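Local coordinates for protelomerase (Agrobacterium tumefaciens, PDB 4F43), which generates hairpin ends on the linear chromosome, probably by cutting DNA and resealing its strands, and protects those ends once they have formed, at residues W176-N181 with T208-Y213; S165-G170 with T197-V202; A51-E56 with S70-Y75; A78-F83 with P88-A93. The protein carries 1 engineered substitution. One frame throughout, in Å; residues are numbered along the deposited sequence.

Overall arrangement
The four contacts fall into two well-separated pairs in a largely helical chain. Contacts 3 and 4 come first in sequence, their centres about 10 Å apart. Both use helix 65-82, and W53 of contact 3 packs on M89, I92 and A93 of contact 4. Contacts 1 and 2 follow in the telomere resolvase catalytic region, with centres about 8 Å apart. Their segments alternate along the chain, and all three strands involved belong to one antiparallel sheet. The centres of contacts 1 and 3 lie about 43 Å apart. Helix packing in the early part thus carries DNA-contacting residues, while the distant catalytic region carries its own small sheet backed by helices.

Contact 1. Residues W176-N181 with T208-Y213; sequences WSILFN and TVLAAY
I178 in strand 177-180 and L210 in helix 206-217 bring their backbones within 8.4 Å, CA to CA, the closest such approach between W176-N181 and T208-Y213. This is a helix packed on one face of a small antiparallel sheet in the telomere resolvase catalytic region, and the chain reaches that helix directly after adding the neighbouring strand 198-201. Alpha/beta packing is reduced here to one strand residue: within W176-N181, only I178 touches the helix segment.

I178 points toward the helix and uses both of its branches. Its CG1 stands between the backbone N and the carbonyl carbon (chi1 64°), which carries I178 CD1 to 4.0 Å from V209 CG1; the two side chains meet at roughly a right angle. The remaining branch turns to L210, and there the side chains run past one another in opposite senses. No hydrogen bond links the segments, so the contact is purely apolar. T151 and F164 also touch I178, and L147 of helix 140-151 touches V209, extending the buried layer. The first torsion of L210 lies away from the usual rotamers (chi1 -95°), and its CD1 comes to 3.7 Å from I178 CG2.

Contact 2. Residues S165-G170 with T197-V202; sequences SPAPYG and TYEIPV
The carboxylate of E199 is the flat group that meets A167, and the methyl group does not sit squarely over either of its faces. A167 CB comes to E199 OE1 at 3.3 Å from the side nearer CG, somewhat out of the carboxylate plane; OE2 is turned away, 5.3 Å from A167 CB. The carbonyl of P168 stays more distant, its O 4.3 Å from E199 OE1, and since both atoms are acceptors no bond can join them directly. What remains is van der Waals contact between a methyl and a carboxylate oxygen.

The reach comes from an extended side chain, with E199 CG anti to the backbone N (chi1 -168°) and the next bond also near 180°. The span matches the order of the four-stranded antiparallel sheet, in which strand 177-180 runs between strand 165-169 and the outer strand 198-201. S177 and L179 of that middle strand touch both A167 and E199, so the contact bridges over them. A167 CA and E199 CA are nevertheless only 7.1 Å apart, less than two ordinary strand spacings, which implies that the sheet curls and brings its alternate strands together on this side. The backbone bonding runs through the middle strand, where L179 pairs with S165 and I178 with I200.

Contact 3. Residues A51-E56 with S70-Y75; sequences ALWDAE and SYITKY. With nucleotides of chain B.
Two successive helices, 46-59 and 65-82, form a helical pair in the DNA-contacting early part of the chain, joined here by W53 and E56 on the first and I72 and Y75 on the second. Their axes run roughly antiparallel, at 146°, and lie 13.2 Å apart in these segments, a wide separation that large side chains must fill. W53 and Y75 share most of this: with W53 CG anti to the backbone N (chi1 -179°), the indole extends toward the second helix and turns its edge to one face of Y75, a T-shaped pair with planes at 85°. W53 CZ3 lies 3.9 Å from Y75 CG, while CH2 of the same indole rests 4.1 Å from I72 CG1.

The far end of the tyrosine is held by polar contact. Y75 OH donates to E56 OE1 over 3.1 Å, and OE1 accepts on its anti lone pair, away from the other carboxylate oxygen. That same oxygen forms a salt bridge with R32, which probably keeps this buried carboxylate ionised.

Another side of helix 65-82 faces the DNA. T73 OG1 donates to OP2 of DT20 of chain B at 2.6 Å and lies near the thymine methyl C7. S70 OG bonds the exocyclic amino group of an adenine. Contacts to these two base groups are consistent with a helix laid in the major groove.

Contact 4. Residues A78-F83 with P88-A93; sequences AIREAF and PMLKIA
I79 takes part in most of the apolar contact, dividing its branches between L90 on one hand and M89 with A93 on the other. Its CG2 lies 3.7 Å from L90 CD2, the two side chains passing in opposite directions. With CG1 anti to the carbonyl carbon (chi1 -61°), I79 CD1 projects across the gap and touches both M89 CG and A93 CB, at 3.8 Å each. M89 crosses it at about a right angle and then bends at chi2 (52°), which takes its far end away from I79 and in among helices 28-40 and 46-59. R80 adds aliphatic cover, its CG 4.0 Å from L90 CD2.

The fold element is a tight return: helix 65-82 ends, a few loop residues follow, and the short, weakly bonded helix 89-92 packs back against the last turns. I79 and L90 account for most of the buried area.

Polar interactions lie around this core without directly bonding the two segments. R76 NH1 donates to the carbonyl oxygens of L90 and A93, anchoring the short helix to helix 65-82. The guanidinium of R80 continues outward to a salt bridge with D85 in the intervening loop.

Contact 1. Residues W176-N181 with T208-Y213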
# COMPACT_ATOMS: atom_id res chain seq x y z
N TRP A 176 -2.85 -24.87 -5.58
CA TRP A 176 -2.71 -23.54 -6.15
C TRP A 176 -3.56 -22.47 -5.45
O TRP A 176 -4.09 -21.58 -6.11
CB TRP A 176 -3.02 -23.56 -7.65
CG TRP A 176 -2.13 -24.49 -8.42
CD1 TRP A 176 -2.35 -25.82 -8.66
CD2 TRP A 176 -0.89 -24.16 -9.05
NE1 TRP A 176 -1.31 -26.34 -9.40
CE2 TRP A 176 -0.41 -25.34 -9.66
CE3 TRP A 176 -0.14 -22.99 -9.17
CZ2 TRP A 176 0.79 -25.37 -10.37
CZ3 TRP A 176 1.05 -23.02 -9.87
CH2 TRP A 176 1.50 -24.21 -10.46
N SER A 177 -3.67 -22.57 -4.13
CA SER A 177 -4.36 -21.55 -3.34
C SER A 177 -4.04 -21.68 -1.85
O SER A 177 -3.85 -22.78 -1.34
CB SER A 177 -5.88 -21.62 -3.55
OG SER A 177 -6.45 -22.67 -2.80
N ILE A 178 -3.98 -20.54 -1.17
CA ILE A 178 -3.74 -20.51 0.27
C ILE A 178 -4.72 -19.56 0.95
O ILE A 178 -5.57 -18.95 0.29
CB ILE A 178 -2.30 -20.05 0.59
CG1 ILE A 178 -2.08 -18.61 0.12
CG2 ILE A 178 -1.28 -20.99 -0.04
CD1 ILE A 178 -0.67 -18.11 0.36
N LEU A 179 -4.60 -19.42 2.27
CA LEU A 179 -5.42 -18.48 3.02
C LEU A 179 -4.59 -17.27 3.44
O LEU A 179 -3.36 -17.35 3.51
CB LEU A 179 -6.03 -19.16 4.25
CG LEU A 179 -6.87 -20.42 3.99
CD1 LEU A 179 -7.44 -20.96 5.29
CD2 LEU A 179 -7.97 -20.14 2.99
N PHE A 180 -5.25 -16.16 3.72
CA PHE A 180 -4.55 -14.91 4.01
C PHE A 180 -5.21 -14.06 5.09
O PHE A 180 -6.44 -14.01 5.20
CB PHE A 180 -4.38 -14.10 2.72
CG PHE A 180 -3.94 -12.68 2.95
CD1 PHE A 180 -2.65 -12.40 3.38
CD2 PHE A 180 -4.81 -11.63 2.75
CE1 PHE A 180 -2.24 -11.10 3.59
CE2 PHE A 180 -4.41 -10.32 2.96
CZ PHE A 180 -3.13 -10.06 3.38
N ASN A 181 -4.38 -13.39 5.89
CA ASN A 181 -4.83 -12.49 6.94
C ASN A 181 -3.65 -11.68 7.46
O ASN A 181 -2.59 -12.24 7.74
CB ASN A 181 -5.46 -13.28 8.08
CG ASN A 181 -6.42 -12.45 8.92
OD1 ASN A 181 -7.17 -11.63 8.39
ND2 ASN A 181 -6.40 -12.66 10.23
N THR A 208 5.50 -24.70 -1.12
CA THR A 208 6.68 -23.88 -1.31
C THR A 208 6.50 -22.50 -0.68
O THR A 208 7.37 -22.01 0.04
CB THR A 208 7.03 -23.72 -2.80
OG1 THR A 208 7.04 -25.01 -3.43
CG2 THR A 208 8.39 -23.07 -2.97
N VAL A 209 5.35 -21.88 -0.97
CA VAL A 209 5.02 -20.57 -0.41
C VAL A 209 4.95 -20.63 1.11
O VAL A 209 5.51 -19.78 1.80
CB VAL A 209 3.69 -20.03 -0.96
CG1 VAL A 209 3.27 -18.77 -0.21
CG2 VAL A 209 3.80 -19.76 -2.45
N LEU A 210 4.26 -21.64 1.63
CA LEU A 210 4.12 -21.84 3.06
C LEU A 210 5.48 -22.03 3.74
O LEU A 210 5.73 -21.49 4.82
CB LEU A 210 3.22 -23.04 3.36
CG LEU A 210 1.73 -22.74 3.60
CD1 LEU A 210 1.18 -21.79 2.56
CD2 LEU A 210 0.93 -24.03 3.63
N ALA A 211 6.35 -22.80 3.09
CA ALA A 211 7.69 -23.02 3.61
C ALA A 211 8.49 -21.72 3.65
O ALA A 211 9.10 -21.39 4.66
CB ALA A 211 8.41 -24.07 2.77
N ALA A 212 8.48 -21.00 2.53
CA ALA A 212 9.23 -19.74 2.42
C ALA A 212 8.75 -18.71 3.44
O ALA A 212 9.55 -17.96 3.99
CB ALA A 212 9.11 -19.19 1.01
N TYR A 213 7.44 -18.69 3.67
CA TYR A 213 6.86 -17.79 4.66
C TYR A 213 7.25 -18.20 6.07
O TYR A 213 7.59 -17.35 6.91
CB TYR A 213 5.33 -17.76 4.52
CG TYR A 213 4.62 -17.11 5.68
CD1 TYR A 213 4.61 -15.72 5.82
CD2 TYR A 213 3.96 -17.87 6.63
CE1 TYR A 213 3.96 -15.13 6.89
CE2 TYR A 213 3.31 -17.28 7.69
CZ TYR A 213 3.31 -15.91 7.82
OH TYR A 213 2.66 -15.31 8.88

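Contact 2. Residues S165-G170 with T197-V202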
# COMPACT_ATOMS: atom_id res chain seq x y z
N SER A 165 -1.97 -19.60 5.54
CA SER A 165 -2.33 -20.90 6.09
C SER A 165 -2.90 -21.81 5.01
O SER A 165 -3.45 -21.32 4.02
CB SER A 165 -3.33 -20.72 7.24
OG SER A 165 -4.41 -19.89 6.86
N PRO A 166 -2.77 -23.14 5.18
CA PRO A 166 -3.20 -24.10 4.16
C PRO A 166 -4.69 -24.04 3.86
O PRO A 166 -5.52 -23.99 4.77
CB PRO A 166 -2.84 -25.46 4.79
CG PRO A 166 -2.73 -25.19 6.25
CD PRO A 166 -2.17 -23.81 6.35
N ALA A 167 -5.02 -24.05 2.57
CA ALA A 167 -6.41 -24.02 2.12
C ALA A 167 -6.85 -25.41 1.66
O ALA A 167 -6.22 -26.01 0.80
CB ALA A 167 -6.59 -23.01 1.00
N PRO A 168 -7.94 -25.92 2.24
CA PRO A 168 -8.46 -27.26 1.94
C PRO A 168 -9.15 -27.35 0.59
O PRO A 168 -9.94 -26.47 0.23
CB PRO A 168 -9.48 -27.51 3.06
CG PRO A 168 -9.20 -26.46 4.10
CD PRO A 168 -8.68 -25.29 3.35
N TYR A 169 -8.85 -28.41 -0.16
CA TYR A 169 -9.59 -28.73 -1.37
C TYR A 169 -10.44 -29.96 -1.09
O TYR A 169 -10.04 -31.09 -1.37
CB TYR A 169 -8.62 -29.02 -2.53
CG TYR A 169 -9.28 -29.11 -3.89
CD1 TYR A 169 -9.93 -30.27 -4.31
CD2 TYR A 169 -9.25 -28.03 -4.77
CE1 TYR A 169 -10.53 -30.34 -5.55
CE2 TYR A 169 -9.85 -28.10 -6.01
CZ TYR A 169 -10.49 -29.26 -6.40
OH TYR A 169 -11.09 -29.33 -7.63
N GLY A 170 -11.62 -29.74 -0.52
CA GLY A 170 -12.48 -30.84 -0.12
C GLY A 170 -11.95 -31.52 1.12
O GLY A 170 -12.54 -31.44 2.20
N THR A 197 -10.22 -13.76 7.17
CA THR A 197 -9.39 -14.78 6.55
C THR A 197 -10.08 -15.32 5.30
O THR A 197 -11.07 -16.05 5.39
CB THR A 197 -9.12 -15.94 7.52
OG1 THR A 197 -10.36 -16.53 7.93
CG2 THR A 197 -8.36 -15.45 8.74
N TYR A 198 -9.55 -14.97 4.13
CA TYR A 198 -10.15 -15.39 2.87
C TYR A 198 -9.15 -16.11 1.96
O TYR A 198 -7.94 -15.98 2.13
CB TYR A 198 -10.80 -14.20 2.15
CG TYR A 198 -9.83 -13.13 1.68
CD1 TYR A 198 -9.52 -12.99 0.34
CD2 TYR A 198 -9.24 -12.26 2.59
CE1 TYR A 198 -8.64 -12.02 -0.09
CE2 TYR A 198 -8.36 -11.28 2.17
CZ TYR A 198 -8.07 -11.16 0.82
OH TYR A 198 -7.19 -10.19 0.40
N GLU A 199 -9.68 -16.86 1.00
CA GLU A 199 -8.86 -17.70 0.14
C GLU A 199 -8.34 -16.94 -1.08
O GLU A 199 -9.09 -16.25 -1.77
CB GLU A 199 -9.66 -18.93 -0.30
CG GLU A 199 -8.83 -20.02 -0.97
CD GLU A 199 -9.64 -21.27 -1.26
OE1 GLU A 199 -9.40 -22.30 -0.59
OE2 GLU A 199 -10.51 -21.22 -2.15
N ILE A 200 -7.04 -17.08 -1.35
CA ILE A 200 -6.40 -16.43 -2.48
C ILE A 200 -5.61 -17.43 -3.31
O ILE A 200 -5.09 -18.41 -2.78
CB ILE A 200 -5.45 -15.30 -2.03
CG1 ILE A 200 -4.41 -15.84 -1.05
CG2 ILE A 200 -6.24 -14.17 -1.39
CD1 ILE A 200 -3.35 -14.83 -0.66
N PRO A 201 -5.51 -17.19 -4.63
CA PRO A 201 -4.72 -18.07 -5.50
C PRO A 201 -3.23 -17.78 -5.37
O PRO A 201 -2.84 -16.69 -4.96
CB PRO A 201 -5.20 -17.69 -6.90
CG PRO A 201 -5.62 -16.27 -6.77
CD PRO A 201 -6.23 -16.16 -5.40
N VAL A 202 -2.40 -18.77 -5.71
CA VAL A 202 -0.96 -18.60 -5.73
C VAL A 202 -0.38 -19.09 -7.05
O VAL A 202 -0.98 -19.92 -7.73
CB VAL A 202 -0.28 -19.34 -4.56
CG1 VAL A 202 -0.53 -18.61 -3.25
CG2 VAL A 202 -0.77 -20.77 -4.48

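Contact 3. Residues A51-E56 with S70-Y75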
# COMPACT_ATOMS: atom_id res chain seq x y z
N ALA A 51 -7.63 31.37 11.96
CA ALA A 51 -6.45 32.16 11.63
C ALA A 51 -5.19 31.29 11.64
O ALA A 51 -4.35 31.37 10.74
CB ALA A 51 -6.29 33.32 12.59
N LEU A 52 -5.08 30.45 12.67
CA LEU A 52 -3.96 29.54 12.81
C LEU A 52 -3.88 28.61 11.61
O LEU A 52 -2.81 28.44 11.01
CB LEU A 52 -4.11 28.72 14.10
CG LEU A 52 -2.91 27.92 14.61
CD1 LEU A 52 -1.75 28.83 14.94
CD2 LEU A 52 -3.30 27.08 15.82
N TRP A 53 -5.02 28.03 11.24
CA TRP A 53 -5.07 27.13 10.10
C TRP A 53 -4.84 27.85 8.78
O TRP A 53 -4.31 27.28 7.83
CB TRP A 53 -6.41 26.38 10.06
CG TRP A 53 -6.51 25.42 8.92
CD1 TRP A 53 -7.37 25.49 7.86
CD2 TRP A 53 -5.72 24.25 8.71
NE1 TRP A 53 -7.17 24.44 7.01
CE2 TRP A 53 -6.16 23.66 7.50
CE3 TRP A 53 -4.68 23.64 9.42
CZ2 TRP A 53 -5.59 22.48 7.00
CZ3 TRP A 53 -4.12 22.48 8.91
CH2 TRP A 53 -4.58 21.91 7.72
N ASP A 54 -5.24 29.12 8.71
CA ASP A 54 -5.02 29.93 7.52
C ASP A 54 -3.54 30.21 7.32
O ASP A 54 -3.03 30.16 6.20
CB ASP A 54 -5.81 31.24 7.59
CG ASP A 54 -7.26 31.06 7.22
OD1 ASP A 54 -7.92 32.08 6.90
OD2 ASP A 54 -7.75 29.91 7.24
N ALA A 55 -2.84 30.49 8.42
CA ALA A 55 -1.40 30.70 8.36
C ALA A 55 -0.69 29.40 7.99
O ALA A 55 0.17 29.37 7.10
CB ALA A 55 -0.88 31.24 9.68
N GLU A 56 -1.06 28.32 8.68
CA GLU A 56 -0.45 27.02 8.46
C GLU A 56 -0.64 26.56 7.01
O GLU A 56 0.26 25.95 6.43
CB GLU A 56 -1.03 25.98 9.42
CG GLU A 56 -0.03 24.91 9.84
CD GLU A 56 1.10 25.48 10.67
OE1 GLU A 56 2.22 24.92 10.61
OE2 GLU A 56 0.88 26.47 11.39
N SER A 70 -1.67 15.14 1.66
CA SER A 70 -1.03 14.22 2.60
C SER A 70 -0.69 14.92 3.92
O SER A 70 -0.95 14.39 5.00
CB SER A 70 0.23 13.62 1.98
OG SER A 70 -0.06 12.97 0.75
N TYR A 71 -0.13 16.12 3.81
CA TYR A 71 0.22 16.91 4.98
C TYR A 71 -1.02 17.28 5.79
O TYR A 71 -0.99 17.29 7.02
CB TYR A 71 0.97 18.18 4.58
CG TYR A 71 2.41 17.94 4.20
CD1 TYR A 71 2.95 16.66 4.22
CD2 TYR A 71 3.24 18.99 3.84
CE1 TYR A 71 4.27 16.43 3.87
CE2 TYR A 71 4.56 18.77 3.50
CZ TYR A 71 5.06 17.49 3.52
OH TYR A 71 6.38 17.27 3.18
N ILE A 72 -2.11 17.57 5.09
CA ILE A 72 -3.38 17.85 5.75
C ILE A 72 -3.84 16.62 6.52
O ILE A 72 -4.34 16.73 7.64
CB ILE A 72 -4.46 18.30 4.74
CG1 ILE A 72 -4.18 19.72 4.26
CG2 ILE A 72 -5.85 18.24 5.37
CD1 ILE A 72 -5.19 20.25 3.27
N THR A 73 -3.66 15.44 5.92
CA THR A 73 -3.93 14.19 6.62
C THR A 73 -3.09 14.09 7.90
O THR A 73 -3.60 13.71 8.95
CB THR A 73 -3.68 12.97 5.73
OG1 THR A 73 -4.59 12.98 4.62
CG2 THR A 73 -3.86 11.68 6.51
N LYS A 74 -1.82 14.46 7.79
CA LYS A 74 -0.93 14.47 8.95
C LYS A 74 -1.45 15.37 10.07
O LYS A 74 -1.57 14.94 11.22
CB LYS A 74 0.49 14.91 8.56
CG LYS A 74 1.19 13.98 7.59
CD LYS A 74 2.60 14.46 7.31
CE LYS A 74 3.31 13.57 6.29
NZ LYS A 74 3.47 12.18 6.78
N TYR A 75 -1.75 16.62 9.73
CA TYR A 75 -2.29 17.58 10.68
C TYR A 75 -3.55 17.05 11.36
O TYR A 75 -3.66 17.07 12.58
CB TYR A 75 -2.62 18.91 10.00
CG TYR A 75 -1.42 19.80 9.75
CD1 TYR A 75 -0.83 20.52 10.78
CD2 TYR A 75 -0.89 19.95 8.47
CE1 TYR A 75 0.25 21.34 10.56
CE2 TYR A 75 0.20 20.76 8.24
CZ TYR A 75 0.76 21.46 9.28
OH TYR A 75 1.85 22.27 9.05
P DT B 20 -8.06 12.83 6.28
OP1 DT B 20 -8.20 13.07 7.74
OP2 DT B 20 -7.01 13.55 5.52
O5' DT B 20 -7.87 11.26 6.06
C5' DT B 20 -8.73 10.34 6.72
C4' DT B 20 -8.26 8.91 6.51
O4' DT B 20 -8.30 8.59 5.09
C3' DT B 20 -6.83 8.62 6.96
O3' DT B 20 -6.75 7.33 7.56
C2' DT B 20 -6.03 8.69 5.67
C1' DT B 20 -7.03 8.15 4.66
N1 DT B 20 -6.80 8.68 3.29
C2 DT B 20 -6.65 7.79 2.25
O2 DT B 20 -6.70 6.58 2.38
N3 DT B 20 -6.43 8.39 1.03
C4 DT B 20 -6.36 9.74 0.76
O4 DT B 20 -6.16 10.17 -0.38
C5 DT B 20 -6.52 10.60 1.90
C7 DT B 20 -6.46 12.09 1.75
C6 DT B 20 -6.73 10.04 3.10
P DC B 9 9.32 20.24 2.13
OP1 DC B 9 10.04 21.43 1.61
OP2 DC B 9 8.14 20.42 2.99
O5' DC B 9 8.89 19.33 0.89
C5' DC B 9 9.83 19.03 -0.13
C4' DC B 9 9.35 17.89 -1.01
O4' DC B 9 9.34 16.65 -0.27
C3' DC B 9 7.93 18.04 -1.57
O3' DC B 9 7.99 18.31 -2.97
C2' DC B 9 7.25 16.70 -1.28
C1' DC B 9 8.44 15.80 -0.96
N1 DC B 9 8.12 14.61 -0.12
C2 DC B 9 8.41 13.35 -0.63
O2 DC B 9 8.93 13.27 -1.75
N3 DC B 9 8.12 12.25 0.11
C4 DC B 9 7.56 12.39 1.32
N4 DC B 9 7.30 11.28 2.01
C5 DC B 9 7.25 13.68 1.85
C6 DC B 9 7.54 14.75 1.11

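Contact 4. Residues A78-F83 with P88-A93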
# COMPACT_ATOMS: atom_id res chain seq x y z
N ALA A 78 -2.91 14.28 13.73
CA ALA A 78 -2.28 14.85 14.91
C ALA A 78 -3.33 15.46 15.84
O ALA A 78 -3.26 15.30 17.06
CB ALA A 78 -1.25 15.89 14.52
N ILE A 79 -4.30 16.15 15.26
CA ILE A 79 -5.39 16.75 16.02
C ILE A 79 -6.24 15.67 16.69
O ILE A 79 -6.60 15.79 17.86
CB ILE A 79 -6.29 17.64 15.14
CG1 ILE A 79 -5.48 18.79 14.53
CG2 ILE A 79 -7.45 18.19 15.95
CD1 ILE A 79 -6.26 19.65 13.56
N ARG A 80 -6.56 14.63 15.93
CA ARG A 80 -7.34 13.51 16.47
C ARG A 80 -6.61 12.84 17.62
O ARG A 80 -7.24 12.41 18.59
CB ARG A 80 -7.64 12.48 15.38
CG ARG A 80 -8.60 12.96 14.31
CD ARG A 80 -8.91 11.84 13.32
NE ARG A 80 -9.80 12.28 12.25
CZ ARG A 80 -11.12 12.17 12.28
NH1 ARG A 80 -11.85 12.59 11.26
NH2 ARG A 80 -11.72 11.63 13.34
N GLU A 81 -5.29 12.75 17.51
CA GLU A 81 -4.48 12.12 18.55
C GLU A 81 -4.40 12.99 19.80
O GLU A 81 -4.49 12.49 20.92
CB GLU A 81 -3.07 11.82 18.03
CG GLU A 81 -2.17 11.13 19.05
CD GLU A 81 -0.75 10.96 18.54
OE1 GLU A 81 0.01 10.20 19.17
OE2 GLU A 81 -0.40 11.59 17.52
N ALA A 82 -4.24 14.29 19.60
CA ALA A 82 -4.04 15.22 20.71
C ALA A 82 -5.32 15.54 21.48
O ALA A 82 -5.35 15.45 22.71
CB ALA A 82 -3.38 16.50 20.22
N PHE A 83 -6.37 15.90 20.76
CA PHE A 83 -7.60 16.36 21.39
C PHE A 83 -8.73 15.34 21.31
O PHE A 83 -9.24 14.88 22.33
CB PHE A 83 -8.04 17.70 20.79
CG PHE A 83 -6.98 18.76 20.84
CD1 PHE A 83 -6.83 19.55 21.96
CD2 PHE A 83 -6.12 18.94 19.77
CE1 PHE A 83 -5.85 20.52 22.02
CE2 PHE A 83 -5.13 19.91 19.82
CZ PHE A 83 -5.00 20.70 20.94
N PRO A 88 -13.63 21.17 17.09
CA PRO A 88 -14.11 21.99 15.98
C PRO A 88 -13.05 22.23 14.91
O PRO A 88 -13.38 22.52 13.76
CB PRO A 88 -14.48 23.32 16.65
CG PRO A 88 -14.72 22.97 18.07
CD PRO A 88 -13.74 21.88 18.38
N MET A 89 -11.78 22.10 15.29
CA MET A 89 -10.67 22.31 14.37
C MET A 89 -10.71 21.31 13.23
O MET A 89 -10.22 21.59 12.13
CB MET A 89 -9.34 22.21 15.11
CG MET A 89 -8.18 22.81 14.35
SD MET A 89 -8.57 24.49 13.84
CE MET A 89 -6.97 25.07 13.32
N LEU A 90 -11.29 20.15 13.49
CA LEU A 90 -11.44 19.11 12.48
C LEU A 90 -12.36 19.57 11.35
O LEU A 90 -12.28 19.06 10.23
CB LEU A 90 -11.98 17.83 13.11
CG LEU A 90 -11.05 17.14 14.11
CD1 LEU A 90 -11.74 15.96 14.76
CD2 LEU A 90 -9.77 16.71 13.43
N LYS A 91 -13.23 20.52 11.65
CA LYS A 91 -14.13 21.07 10.64
C LYS A 91 -13.47 22.28 9.99
O LYS A 91 -13.93 22.77 8.96
CB LYS A 91 -15.47 21.48 11.27
CG LYS A 91 -16.03 20.46 12.25
CD LYS A 91 -16.16 19.09 11.62
CE LYS A 91 -16.50 18.04 12.67
NZ LYS A 91 -16.52 16.66 12.09
N ILE A 92 -12.40 22.76 10.62
CA ILE A 92 -11.65 23.90 10.11
C ILE A 92 -10.41 23.43 9.36
O ILE A 92 -10.14 23.88 8.25
CB ILE A 92 -11.23 24.84 11.25
CG1 ILE A 92 -12.46 25.38 11.98
CG2 ILE A 92 -10.37 25.97 10.72
CD1 ILE A 92 -12.13 26.28 13.15
N ALA A 93 -9.66 22.53 9.98
CA ALA A 93 -8.43 22.02 9.39
C ALA A 93 -8.71 20.96 8.33
O ALA A 93 -8.45 19.78 8.52
CB ALA A 93 -7.51 21.46 10.47